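Local coordinates for protein ribulose-1,5-bisphosphate carboxylase/oxygenase large subunit (Rhodopseudomonas palustris, PDB 3QFW) that probably acts as a magnesium-binding enzyme of the Rubisco-like family, related to ribulose-bisphosphate carboxylase, with its exact reaction uncertain, at residues R20-A25 with E55-L60; V218-G223 with E245-V250; S136-Q141 with A149-Q154; D165-A170 with H254-G259; A74-E79 with L84-G89. All coordinates share one frame; numbering follows the deposited sequence.

In the fold
Contact 1 lies furthest from the centre of the chain, about 30 Å between centres. It joins a helix to an antiparallel sheet and is partly buried. Contact 5 is on the same side but buried, where a loop packs on helix 80-88. Contacts 2, 3 and 4 belong to the barrel. Contact 2 sets a helix against a loop and contact 3 a barrel strand against its helix; both are buried and mostly aliphatic, though contact 2 has an exposed arginine. Contact 4 is the most central and joins two loops through stacked histidines. Contacts 3 and 4 touch through L138 and D166. Contacts 3, 4 and 5 reach the second subunit; 1 and 2 do not.

Contact 1: residues R20-A25 with E55-L60; sequences RIEQRA and EDVAEL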
# COMPACT_ATOMS: atom_id res chain seq x y z
N ARG B 20 4.40 -27.58 13.75
CA ARG B 20 3.78 -26.31 14.10
C ARG B 20 2.80 -25.79 13.04
O ARG B 20 2.11 -24.80 13.28
CB ARG B 20 4.85 -25.25 14.41
CG ARG B 20 5.60 -25.49 15.71
CD ARG B 20 6.80 -24.56 15.90
NE ARG B 20 6.43 -23.16 16.09
CZ ARG B 20 7.22 -22.24 16.65
NH1 ARG B 20 8.42 -22.59 17.09
NH2 ARG B 20 6.80 -20.99 16.79
N ILE B 21 2.75 -26.45 11.89
CA ILE B 21 1.90 -25.99 10.78
C ILE B 21 0.41 -25.98 11.13
O ILE B 21 -0.30 -25.02 10.83
CB ILE B 21 2.13 -26.79 9.47
CG1 ILE B 21 1.18 -26.30 8.37
CG2 ILE B 21 1.97 -28.28 9.70
CD1 ILE B 21 1.25 -24.80 8.10
N GLU B 22 -0.07 -27.04 11.77
CA GLU B 22 -1.47 -27.08 12.21
C GLU B 22 -1.79 -25.90 13.12
O GLU B 22 -2.78 -25.21 12.91
CB GLU B 22 -1.79 -28.41 12.89
CG GLU B 22 -1.89 -29.59 11.94
CD GLU B 22 -3.02 -29.45 10.94
OE1 GLU B 22 -3.86 -28.54 11.10
OE2 GLU B 22 -3.07 -30.25 9.98
N GLN B 23 -0.95 -25.68 14.13
CA GLN B 23 -1.09 -24.55 15.05
C GLN B 23 -0.99 -23.21 14.32
O GLN B 23 -1.80 -22.31 14.51
CB GLN B 23 -0.02 -24.62 16.14
CG GLN B 23 0.11 -23.36 17.00
CD GLN B 23 1.26 -23.43 18.00
OE1 GLN B 23 2.40 -23.71 17.64
NE2 GLN B 23 0.95 -23.17 19.27
N ARG B 24 0.03 -23.08 13.48
CA ARG B 24 0.22 -21.88 12.68
C ARG B 24 -1.02 -21.58 11.84
O ARG B 24 -1.44 -20.43 11.72
CB ARG B 24 1.44 -22.02 11.78
CG ARG B 24 1.72 -20.77 10.96
CD ARG B 24 2.04 -19.59 11.87
NE ARG B 24 2.32 -18.38 11.09
CZ ARG B 24 1.38 -17.56 10.63
NH1 ARG B 24 0.10 -17.80 10.87
NH2 ARG B 24 1.73 -16.49 9.93
N ALA B 25 -1.62 -22.62 11.26
CA ALA B 25 -2.79 -22.41 10.42
C ALA B 25 -3.96 -21.85 11.23
O ALA B 25 -4.66 -20.94 10.77
CB ALA B 25 -3.18 -23.68 9.69
N GLU B 55 -9.97 -24.46 6.31
CA GLU B 55 -10.64 -25.39 5.42
C GLU B 55 -9.73 -26.55 5.06
O GLU B 55 -10.17 -27.69 4.92
CB GLU B 55 -11.11 -24.69 4.14
CG GLU B 55 -12.24 -23.70 4.35
CD GLU B 55 -13.60 -24.36 4.31
OE1 GLU B 55 -14.07 -24.85 5.36
OE2 GLU B 55 -14.20 -24.40 3.21
N ASP B 56 -8.44 -26.25 4.89
CA ASP B 56 -7.50 -27.25 4.42
C ASP B 56 -6.05 -26.89 4.69
O ASP B 56 -5.67 -25.71 4.72
CB ASP B 56 -7.67 -27.48 2.92
CG ASP B 56 -6.93 -28.70 2.43
OD1 ASP B 56 -7.23 -29.81 2.93
OD2 ASP B 56 -6.05 -28.56 1.56
N VAL B 57 -5.23 -27.92 4.88
CA VAL B 57 -3.79 -27.77 4.96
C VAL B 57 -3.11 -28.81 4.08
O VAL B 57 -3.32 -30.01 4.26
CB VAL B 57 -3.28 -27.92 6.41
CG1 VAL B 57 -1.80 -27.62 6.48
CG2 VAL B 57 -4.06 -26.99 7.34
N ALA B 58 -2.31 -28.36 3.12
CA ALA B 58 -1.63 -29.27 2.22
C ALA B 58 -0.14 -28.98 2.15
O ALA B 58 0.29 -27.84 2.35
CB ALA B 58 -2.25 -29.18 0.82
N GLU B 59 0.64 -30.02 1.89
CA GLU B 59 2.08 -29.85 1.72
C GLU B 59 2.42 -29.58 0.27
O GLU B 59 2.14 -30.40 -0.61
CB GLU B 59 2.86 -31.06 2.23
CG GLU B 59 4.35 -30.98 1.94
CD GLU B 59 5.16 -32.02 2.69
OE1 GLU B 59 4.75 -32.44 3.79
OE2 GLU B 59 6.23 -32.42 2.16
N LEU B 60 3.01 -28.42 0.02
CA LEU B 60 3.50 -28.09 -1.31
C LEU B 60 4.84 -28.78 -1.49
O LEU B 60 5.11 -29.39 -2.52
CB LEU B 60 3.66 -26.58 -1.45
CG LEU B 60 2.38 -25.78 -1.24
CD1 LEU B 60 2.66 -24.29 -1.32
CD2 LEU B 60 1.33 -26.19 -2.25
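V57 of strand 53-59 packs against I21, E22 and A25 of helix 18-31, in the layer where this helix lies on the N-terminal antiparallel sheet. V57 supplies more than half of the surface buried between the segments. Its side chain points toward the helix, and its two methyls divide the work. CG1 is anti to the backbone N (chi1 -175°) and meets I21 CG1 at 3.8 Å. The two side chains run past each other in opposite directions. CG2, the other branch, rests near A25 CB, at 4.2 Å, so the small alanine leaves room for the valine between successive helix turns. The helix segment and the strand segment run roughly antiparallel but well skewed, at 145°, with their axes 9.9 Å apart at closest approach.

This is a helix-on-sheet arrangement, and the helix spans two neighbouring strands. I21 also touches Y65 and A25 also touches V67, both on strand 64-71, which pairs with strand 53-59. Close to the contact, E55 and D56 both face R68 in a classic beta bulge. The next residue is V57, and A58 turns its CB away from the helix.

E22 lies at the outer side of the contact. Its chain bends at chi2 (-63°) and brings one carboxylate oxygen, OE1, to 4.1 Å from V57 CG2. This is a loose polar-to-methyl approach on an exposed residue. R24 lies elsewhere on the helix surface and makes a salt bridge with D96.

Contact 2: residues V218-G223 with E245-V250; sequences VIRDEG and EAAGLV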
# COMPACT_ATOMS: atom_id res chain seq x y z
N VAL B 218 -8.20 16.97 -16.26
CA VAL B 218 -7.32 17.41 -17.34
C VAL B 218 -7.32 16.39 -18.49
O VAL B 218 -7.44 16.76 -19.65
CB VAL B 218 -5.88 17.63 -16.85
CG1 VAL B 218 -4.94 17.92 -18.02
CG2 VAL B 218 -5.83 18.75 -15.80
N ILE B 219 -7.20 15.11 -18.14
CA ILE B 219 -7.20 14.05 -19.13
C ILE B 219 -8.42 14.15 -20.03
O ILE B 219 -8.31 14.17 -21.25
CB ILE B 219 -7.18 12.66 -18.45
CG1 ILE B 219 -5.84 12.46 -17.75
CG2 ILE B 219 -7.42 11.55 -19.48
CD1 ILE B 219 -4.71 13.03 -18.55
N ARG B 220 -9.59 14.23 -19.41
CA ARG B 220 -10.84 14.32 -20.14
C ARG B 220 -10.91 15.60 -20.97
O ARG B 220 -11.37 15.58 -22.11
CB ARG B 220 -12.03 14.22 -19.17
CG ARG B 220 -11.97 13.00 -18.25
CD ARG B 220 -13.30 12.72 -17.56
NE ARG B 220 -14.27 12.10 -18.47
CZ ARG B 220 -15.48 12.59 -18.72
NH1 ARG B 220 -15.88 13.71 -18.12
NH2 ARG B 220 -16.29 11.96 -19.57
N ASP B 221 -10.47 16.71 -20.40
CA ASP B 221 -10.48 17.99 -21.11
C ASP B 221 -9.55 18.00 -22.31
O ASP B 221 -9.81 18.66 -23.32
CB ASP B 221 -10.15 19.14 -20.16
CG ASP B 221 -11.22 19.36 -19.12
OD1 ASP B 221 -12.37 18.91 -19.35
OD2 ASP B 221 -10.92 19.97 -18.06
N GLU B 222 -8.45 17.25 -22.21
CA GLU B 222 -7.46 17.19 -23.28
C GLU B 222 -7.82 16.15 -24.34
O GLU B 222 -7.15 16.05 -25.37
CB GLU B 222 -6.07 16.93 -22.71
CG GLU B 222 -5.52 18.07 -21.88
CD GLU B 222 -5.36 19.35 -22.68
OE1 GLU B 222 -5.17 19.26 -23.91
OE2 GLU B 222 -5.43 20.44 -22.08
N GLY B 223 -8.87 15.37 -24.08
CA GLY B 223 -9.31 14.35 -25.01
C GLY B 223 -8.38 13.15 -25.04
O GLY B 223 -8.33 12.42 -26.04
N GLU B 245 -15.01 6.63 -12.46
CA GLU B 245 -15.10 7.99 -13.01
C GLU B 245 -14.34 8.10 -14.33
O GLU B 245 -14.36 9.15 -15.00
CB GLU B 245 -14.58 9.00 -11.97
CG GLU B 245 -15.43 9.05 -10.70
CD GLU B 245 -14.82 9.91 -9.59
OE1 GLU B 245 -15.30 9.82 -8.44
OE2 GLU B 245 -13.86 10.66 -9.87
N ALA B 246 -13.69 7.01 -14.73
CA ALA B 246 -12.83 7.00 -15.91
C ALA B 246 -13.55 7.32 -17.23
O ALA B 246 -12.97 7.91 -18.13
CB ALA B 246 -12.09 5.67 -16.00
N ALA B 247 -14.81 6.91 -17.34
CA ALA B 247 -15.63 7.31 -18.49
C ALA B 247 -15.11 6.85 -19.85
O ALA B 247 -15.01 7.65 -20.79
CB ALA B 247 -15.84 8.83 -18.49
N GLY B 248 -14.77 5.56 -19.97
CA GLY B 248 -14.37 5.00 -21.25
C GLY B 248 -12.89 5.11 -21.55
O GLY B 248 -12.43 4.71 -22.63
N LEU B 249 -12.15 5.69 -20.61
CA LEU B 249 -10.70 5.75 -20.72
C LEU B 249 -10.14 4.35 -20.52
O LEU B 249 -10.69 3.57 -19.75
CB LEU B 249 -10.13 6.66 -19.63
CG LEU B 249 -10.47 8.15 -19.68
CD1 LEU B 249 -9.77 8.89 -18.54
CD2 LEU B 249 -10.06 8.73 -21.02
N VAL B 250 -9.04 4.03 -21.18
CA VAL B 250 -8.35 2.79 -20.87
C VAL B 250 -7.59 3.00 -19.55
O VAL B 250 -6.77 3.92 -19.43
CB VAL B 250 -7.39 2.35 -21.99
CG1 VAL B 250 -6.67 1.07 -21.60
CG2 VAL B 250 -8.16 2.16 -23.31
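The R220 guanidinium is the flat group of this contact, and the methyl of A247 approaches it obliquely. R220 NH2 is 3.3 Å from A247 CB, and R220 NE is 3.6 Å from the same carbon. The carbonyl O of A246 is also oblique to the group and more distant, 4.4 Å from R220 NE. The arginine reaches this place because its chain bends at chi3 (76°), which carries the guanidinium toward the loop.

Deeper in, I219 meets L249. The I219 methyl CG2 is anti to the backbone N and faces the loop. It touches L249 CD1 at 3.7 Å and lies 4.2 Å from L249 CD2, so it sits against the forked end of the leucine. Both residues also touch V227 of strand 226-229, so the pair fills the space between helix 209-222, the strand and the loop that leads to strand 250-253. The helix ends just past here in a Schellman motif at G223, which has positive phi.

E245 at the start of the loop makes a salt bridge with R213 of helix 209-222. Across the two segments themselves there is no hydrogen bond. The aliphatic pair is buried while R220 and A247 are exposed. The chemistry therefore implies an apolar seat inside and a contact without a hydrogen bond outside, where the exposed arginine meets only a methyl closely across the two segments.

Contact 3: residues S136-Q141 with A149-Q154; sequences SALKPQ and ASIAHQ
L138 points one methyl, CD2, at the helix, and I151 and A152 receive it. The L138 side chain does not start out toward the helix. With CG anti to the carbonyl carbon (chi1 -59°) the branched end swings round to meet it. CD2 then lies 3.9 Å from I151 CG2 and also 3.9 Å from A152 CB. The same methyl comes within 3.8 Å of A152 N, so it rests on the helix backbone as well as on the two side chains.

I151 points toward the strand. Its CG2 branch does the touching. A152 offers its backbone N and CA as well as its CB, and this small residue lets the strand come close, with the CA atoms of L138 and A152 6.9 Å apart. L138 is buried further by V184, I163 and L155.

Within the helix, Q154 folds back on the turn before it. Its NE2 donates to S150 O at 2.9 Å, with an N-H...acceptor angle of 152°. The donor stands well above the carbonyl plane. S150 O also accepts the ordinary helix bond from Q154 N, which arrives from the opposite face. Two bonds thus grip this one oxygen.

Beyond L138 the chain leaves the strand. K139 makes a salt bridge with E35 of the second subunit, and the peptide before P140 is cis. Helix 145-157 packs back on the strand it follows and leads to parallel strand 162-165. This is a beta-alpha-beta crossover, the connection by which successive beta-alpha units build the TIM barrel that forms the catalytic domain of Rubisco relatives.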
# COMPACT_ATOMS: atom_id res chain seq x y z
N SER B 136 5.07 1.72 -25.10
CA SER B 136 6.34 2.26 -24.64
C SER B 136 6.11 3.28 -23.53
O SER B 136 5.01 3.81 -23.37
CB SER B 136 7.11 2.93 -25.78
OG SER B 136 8.46 3.13 -25.42
N ALA B 137 7.16 3.56 -22.77
CA ALA B 137 7.06 4.55 -21.71
C ALA B 137 7.85 5.80 -22.09
O ALA B 137 8.83 5.73 -22.84
CB ALA B 137 7.54 3.98 -20.38
N LEU B 138 7.40 6.94 -21.57
CA LEU B 138 8.12 8.19 -21.72
C LEU B 138 9.12 8.34 -20.57
O LEU B 138 8.74 8.43 -19.41
CB LEU B 138 7.15 9.37 -21.71
CG LEU B 138 6.06 9.39 -22.78
CD1 LEU B 138 5.22 10.64 -22.62
CD2 LEU B 138 6.66 9.30 -24.20
N LYS B 139 10.40 8.33 -20.93
CA LYS B 139 11.51 8.45 -20.00
C LYS B 139 12.59 9.22 -20.72
O LYS B 139 12.66 9.17 -21.96
CB LYS B 139 12.04 7.06 -19.64
CG LYS B 139 11.00 6.10 -19.11
CD LYS B 139 11.60 4.75 -18.78
CE LYS B 139 10.61 3.90 -18.00
NZ LYS B 139 11.15 2.55 -17.65
N PRO B 140 13.46 9.92 -19.98
CA PRO B 140 13.54 10.03 -18.52
C PRO B 140 12.74 11.20 -17.93
O PRO B 140 12.51 12.20 -18.60
CB PRO B 140 15.03 10.26 -18.28
CG PRO B 140 15.47 11.04 -19.49
CD PRO B 140 14.63 10.54 -20.64
N GLN B 141 12.33 11.07 -16.66
CA GLN B 141 11.48 12.07 -16.01
C GLN B 141 12.10 13.46 -15.77
O GLN B 141 11.44 14.36 -15.27
CB GLN B 141 10.91 11.53 -14.69
CG GLN B 141 11.93 11.00 -13.70
CD GLN B 141 11.39 10.90 -12.27
OE1 GLN B 141 11.40 9.83 -11.66
NE2 GLN B 141 10.92 12.02 -11.74
N ALA B 149 6.93 15.34 -25.12
CA ALA B 149 6.01 15.37 -26.26
C ALA B 149 6.67 14.92 -27.56
O ALA B 149 6.08 14.18 -28.35
CB ALA B 149 5.41 16.77 -26.43
N SER B 150 7.90 15.39 -27.78
CA SER B 150 8.67 15.04 -28.98
C SER B 150 8.91 13.53 -29.05
O SER B 150 8.76 12.92 -30.11
CB SER B 150 10.00 15.80 -28.99
OG SER B 150 10.88 15.28 -29.97
N ILE B 151 9.26 12.94 -27.91
CA ILE B 151 9.46 11.50 -27.82
C ILE B 151 8.17 10.75 -28.13
O ILE B 151 8.16 9.81 -28.93
CB ILE B 151 9.93 11.08 -26.41
CG1 ILE B 151 11.32 11.65 -26.12
CG2 ILE B 151 9.92 9.56 -26.28
CD1 ILE B 151 12.33 11.34 -27.20
N ALA B 152 7.08 11.16 -27.48
CA ALA B 152 5.78 10.54 -27.72
C ALA B 152 5.42 10.57 -29.20
O ALA B 152 4.87 9.60 -29.74
CB ALA B 152 4.71 11.23 -26.91
N HIS B 153 5.71 11.70 -29.84
CA HIS B 153 5.39 11.88 -31.25
C HIS B 153 6.14 10.84 -32.10
O HIS B 153 5.56 10.21 -32.99
CB HIS B 153 5.74 13.30 -31.69
CG HIS B 153 5.27 13.65 -33.07
ND1 HIS B 153 3.96 14.01 -33.35
CD2 HIS B 153 5.93 13.71 -34.26
CE1 HIS B 153 3.84 14.27 -34.63
NE2 HIS B 153 5.01 14.09 -35.21
N GLN B 154 7.42 10.66 -31.80
CA GLN B 154 8.23 9.69 -32.53
C GLN B 154 7.72 8.27 -32.29
O GLN B 154 7.62 7.49 -33.22
CB GLN B 154 9.70 9.83 -32.17
CG GLN B 154 10.28 11.19 -32.56
CD GLN B 154 11.57 11.52 -31.84
OE1 GLN B 154 12.62 10.93 -32.10
NE2 GLN B 154 11.50 12.47 -30.91

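Contact 4: residues D165-A170 with H254-G259; sequences DDHGLA and HPAMAG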
# COMPACT_ATOMS: atom_id res chain seq x y z
N ASP B 165 3.17 7.29 -19.36
CA ASP B 165 4.16 8.00 -18.57
C ASP B 165 5.07 6.99 -17.87
O ASP B 165 4.65 5.89 -17.53
CB ASP B 165 3.49 8.84 -17.49
CG ASP B 165 3.09 10.22 -17.96
OD1 ASP B 165 3.46 10.59 -19.10
OD2 ASP B 165 2.40 10.92 -17.19
N ASP B 166 6.32 7.37 -17.68
CA ASP B 166 7.12 6.76 -16.64
C ASP B 166 6.22 6.76 -15.40
O ASP B 166 5.47 7.72 -15.16
CB ASP B 166 8.38 7.59 -16.41
CG ASP B 166 9.27 7.02 -15.32
OD1 ASP B 166 8.76 6.67 -14.24
OD2 ASP B 166 10.48 6.92 -15.55
N HIS B 167 6.24 5.68 -14.63
CA HIS B 167 5.39 5.61 -13.44
C HIS B 167 5.90 6.61 -12.40
O HIS B 167 5.19 6.93 -11.45
CB HIS B 167 5.43 4.22 -12.84
CG HIS B 167 6.61 3.98 -11.96
ND1 HIS B 167 6.57 4.17 -10.59
CD2 HIS B 167 7.87 3.60 -12.26
CE1 HIS B 167 7.76 3.90 -10.09
NE2 HIS B 167 8.57 3.56 -11.08
N GLY B 168 7.14 7.05 -12.58
CA GLY B 168 7.75 8.03 -11.71
C GLY B 168 7.32 9.45 -11.99
O GLY B 168 7.53 10.35 -11.18
N LEU B 169 6.71 9.65 -13.14
CA LEU B 169 6.21 10.97 -13.50
C LEU B 169 4.92 11.25 -12.76
O LEU B 169 3.98 10.45 -12.81
CB LEU B 169 5.99 11.08 -15.01
CG LEU B 169 7.23 11.33 -15.87
CD1 LEU B 169 6.94 11.01 -17.33
CD2 LEU B 169 7.70 12.77 -15.73
N ALA B 170 4.89 12.37 -12.06
CA ALA B 170 3.69 12.74 -11.33
C ALA B 170 3.37 14.20 -11.59
O ALA B 170 2.86 14.54 -12.65
CB ALA B 170 3.87 12.48 -9.84
N HIS B 254 -0.28 0.08 -12.79
CA HIS B 254 1.16 -0.09 -12.60
C HIS B 254 1.42 -0.72 -11.22
O HIS B 254 0.70 -0.44 -10.26
CB HIS B 254 1.87 1.26 -12.67
CG HIS B 254 3.36 1.16 -12.67
ND1 HIS B 254 4.11 1.16 -11.51
CD2 HIS B 254 4.25 1.03 -13.68
CE1 HIS B 254 5.39 1.04 -11.81
NE2 HIS B 254 5.50 0.97 -13.12
N PRO B 255 2.46 -1.55 -11.12
CA PRO B 255 2.64 -2.32 -9.88
C PRO B 255 3.50 -1.64 -8.79
O PRO B 255 3.92 -2.33 -7.86
CB PRO B 255 3.34 -3.59 -10.37
CG PRO B 255 4.20 -3.10 -11.50
CD PRO B 255 3.34 -2.05 -12.20
N ALA B 256 3.78 -0.35 -8.91
CA ALA B 256 4.60 0.33 -7.89
C ALA B 256 4.08 0.03 -6.48
O ALA B 256 2.90 0.16 -6.21
CB ALA B 256 4.61 1.83 -8.14
N MET B 257 4.99 -0.40 -5.60
CA MET B 257 4.70 -0.74 -4.19
C MET B 257 3.90 -2.03 -3.98
O MET B 257 3.41 -2.29 -2.88
CB MET B 257 4.08 0.43 -3.41
CG MET B 257 5.11 1.45 -2.88
SD MET B 257 6.16 0.87 -1.51
CE MET B 257 4.91 0.63 -0.26
N ALA B 258 3.78 -2.85 -5.02
CA ALA B 258 3.03 -4.10 -4.90
C ALA B 258 3.82 -5.17 -4.15
O ALA B 258 3.27 -6.18 -3.75
CB ALA B 258 2.61 -4.61 -6.29
N GLY B 259 5.11 -4.94 -3.96
CA GLY B 259 5.95 -5.93 -3.32
C GLY B 259 6.15 -5.67 -1.84
O GLY B 259 6.79 -6.46 -1.14
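H167 lies in the type I turn D166-L169, and H254 stands just before the type II turn P255-A258. Their rings form an offset stack. The planes are 12° apart and the ring centroids of H167 and H254 4.3 Å apart. The offset brings H167 CB over the middle of the H254 face, 3.3 Å from the ring centroid, a CH-pi contact. The exact spacing of the two rings is doubtful. H167 gets there with CG between the backbone N and the carbonyl carbon (chi1 82°). P255 CD covers the opposite face of H254, and A256 CB lies at its edge, in plane. A256 N donates to H254 ND1 at 3.0 Å, tilted out of the ring plane, and helps to hold the ring's rotation. A256 CB also touches H167 ND1, at 3.9 Å.

An alanine in place of H254 takes away the stacking ring, and H167 would probably turn more freely while A256 N would be left without this acceptor.

H167 O accepts a bond from N85 of the second subunit. The two loops follow barrel strands 162-165 and 250-253 and lead on to helices 177-195 and 265-276, and L269 of the latter touches P255.

Contact 5: residues A74-E79 with L84-G89; sequences ATAPAE and LNMLFG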
# COMPACT_ATOMS: atom_id res chain seq x y z
N ALA B 74 -19.16 -11.46 5.93
CA ALA B 74 -19.69 -10.34 6.70
C ALA B 74 -18.58 -9.38 7.10
O ALA B 74 -18.79 -8.17 7.17
CB ALA B 74 -20.42 -10.84 7.94
N THR B 75 -17.39 -9.93 7.35
CA THR B 75 -16.27 -9.13 7.83
C THR B 75 -15.67 -8.25 6.73
O THR B 75 -15.04 -7.23 7.02
CB THR B 75 -15.17 -10.01 8.45
OG1 THR B 75 -14.51 -10.76 7.43
CG2 THR B 75 -15.78 -10.98 9.45
N ALA B 76 -15.88 -8.64 5.47
CA ALA B 76 -15.30 -7.86 4.38
C ALA B 76 -16.29 -7.52 3.27
O ALA B 76 -16.47 -8.28 2.30
CB ALA B 76 -14.08 -8.58 3.83
N PRO B 77 -16.93 -6.34 3.38
CA PRO B 77 -17.86 -5.83 2.37
C PRO B 77 -17.12 -5.61 1.05
O PRO B 77 -15.88 -5.61 1.05
CB PRO B 77 -18.30 -4.47 2.95
CG PRO B 77 -17.84 -4.45 4.35
CD PRO B 77 -16.64 -5.33 4.40
N ALA B 78 -17.84 -5.44 -0.05
CA ALA B 78 -17.22 -5.20 -1.34
C ALA B 78 -16.62 -3.79 -1.39
O ALA B 78 -17.12 -2.90 -2.07
CB ALA B 78 -18.21 -5.41 -2.49
N GLU B 79 -15.53 -3.64 -0.64
CA GLU B 79 -14.85 -2.36 -0.43
C GLU B 79 -13.35 -2.67 -0.49
O GLU B 79 -12.83 -3.35 0.40
CB GLU B 79 -15.26 -1.82 0.94
CG GLU B 79 -15.07 -0.33 1.13
CD GLU B 79 -13.61 0.06 1.12
OE1 GLU B 79 -12.90 -0.27 2.09
OE2 GLU B 79 -13.18 0.69 0.13
N LEU B 84 -8.89 -6.07 1.20
CA LEU B 84 -7.47 -6.30 1.37
C LEU B 84 -7.14 -6.42 2.88
O LEU B 84 -6.43 -7.33 3.32
CB LEU B 84 -6.69 -5.16 0.71
CG LEU B 84 -5.33 -5.46 0.09
CD1 LEU B 84 -5.11 -6.95 -0.07
CD2 LEU B 84 -5.20 -4.74 -1.27
N ASN B 85 -7.66 -5.48 3.66
CA ASN B 85 -7.49 -5.51 5.12
C ASN B 85 -7.81 -6.89 5.71
O ASN B 85 -6.98 -7.48 6.40
CB ASN B 85 -8.35 -4.42 5.78
CG ASN B 85 -7.99 -4.16 7.24
OD1 ASN B 85 -6.86 -4.39 7.67
ND2 ASN B 85 -8.96 -3.67 7.99
N MET B 86 -8.99 -7.42 5.41
CA MET B 86 -9.36 -8.72 5.97
C MET B 86 -8.55 -9.88 5.35
O MET B 86 -8.29 -10.89 6.02
CB MET B 86 -10.87 -8.98 5.83
CG MET B 86 -11.78 -8.21 6.83
SD MET B 86 -11.13 -7.79 8.49
CE MET B 86 -10.65 -6.12 8.21
N LEU B 87 -8.15 -9.74 4.08
CA LEU B 87 -7.36 -10.79 3.45
C LEU B 87 -5.95 -10.88 4.01
O LEU B 87 -5.44 -11.98 4.22
CB LEU B 87 -7.29 -10.61 1.93
CG LEU B 87 -8.59 -10.83 1.18
CD1 LEU B 87 -8.41 -10.46 -0.28
CD2 LEU B 87 -9.04 -12.29 1.32
N PHE B 88 -5.31 -9.73 4.23
CA PHE B 88 -3.88 -9.75 4.54
C PHE B 88 -3.36 -8.61 5.41
O PHE B 88 -2.14 -8.47 5.55
CB PHE B 88 -3.08 -9.76 3.24
CG PHE B 88 -1.74 -10.41 3.36
CD1 PHE B 88 -1.58 -11.58 4.09
CD2 PHE B 88 -0.63 -9.86 2.73
CE1 PHE B 88 -0.34 -12.19 4.19
CE2 PHE B 88 0.61 -10.46 2.83
CZ PHE B 88 0.76 -11.63 3.56
N GLY B 89 -4.25 -7.80 5.96
CA GLY B 89 -3.84 -6.64 6.76
C GLY B 89 -2.73 -6.90 7.77
O GLY B 89 -1.63 -6.35 7.67
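T75 meets M86 at the start of the contact. The M86 chain reaches back to it with its CG, which lies 3.4 Å from the T75 carbonyl O and 3.8 Å from T75 OG1. OG1 is placed between the backbone N and the carbonyl carbon (chi1 71°). From there it bonds to A72 O, so the methionine sees a hydroxyl already engaged.

A76 follows, and its CB packs 3.8 Å from M86 CG. M86 CB is equally near, so the methyl sits along the root of the methionine. The M86 chain is bent at chi2 and chi3, both away from staggered positions.

P77 leads into an inverse gamma turn centred on A78. E79 then stands at the N-cap position, and its OE1 accepts from Q82 N.

E79 thus caps the start of helix 80-88, and the loop before it runs back along the helix to M86 near its other end. T75 O accepts from Q172 NE2 of the second subunit and M86 packs on G168 of that subunit, consistent with the Rubisco dimer, in which the N-terminal domain of one subunit meets the barrel of the other.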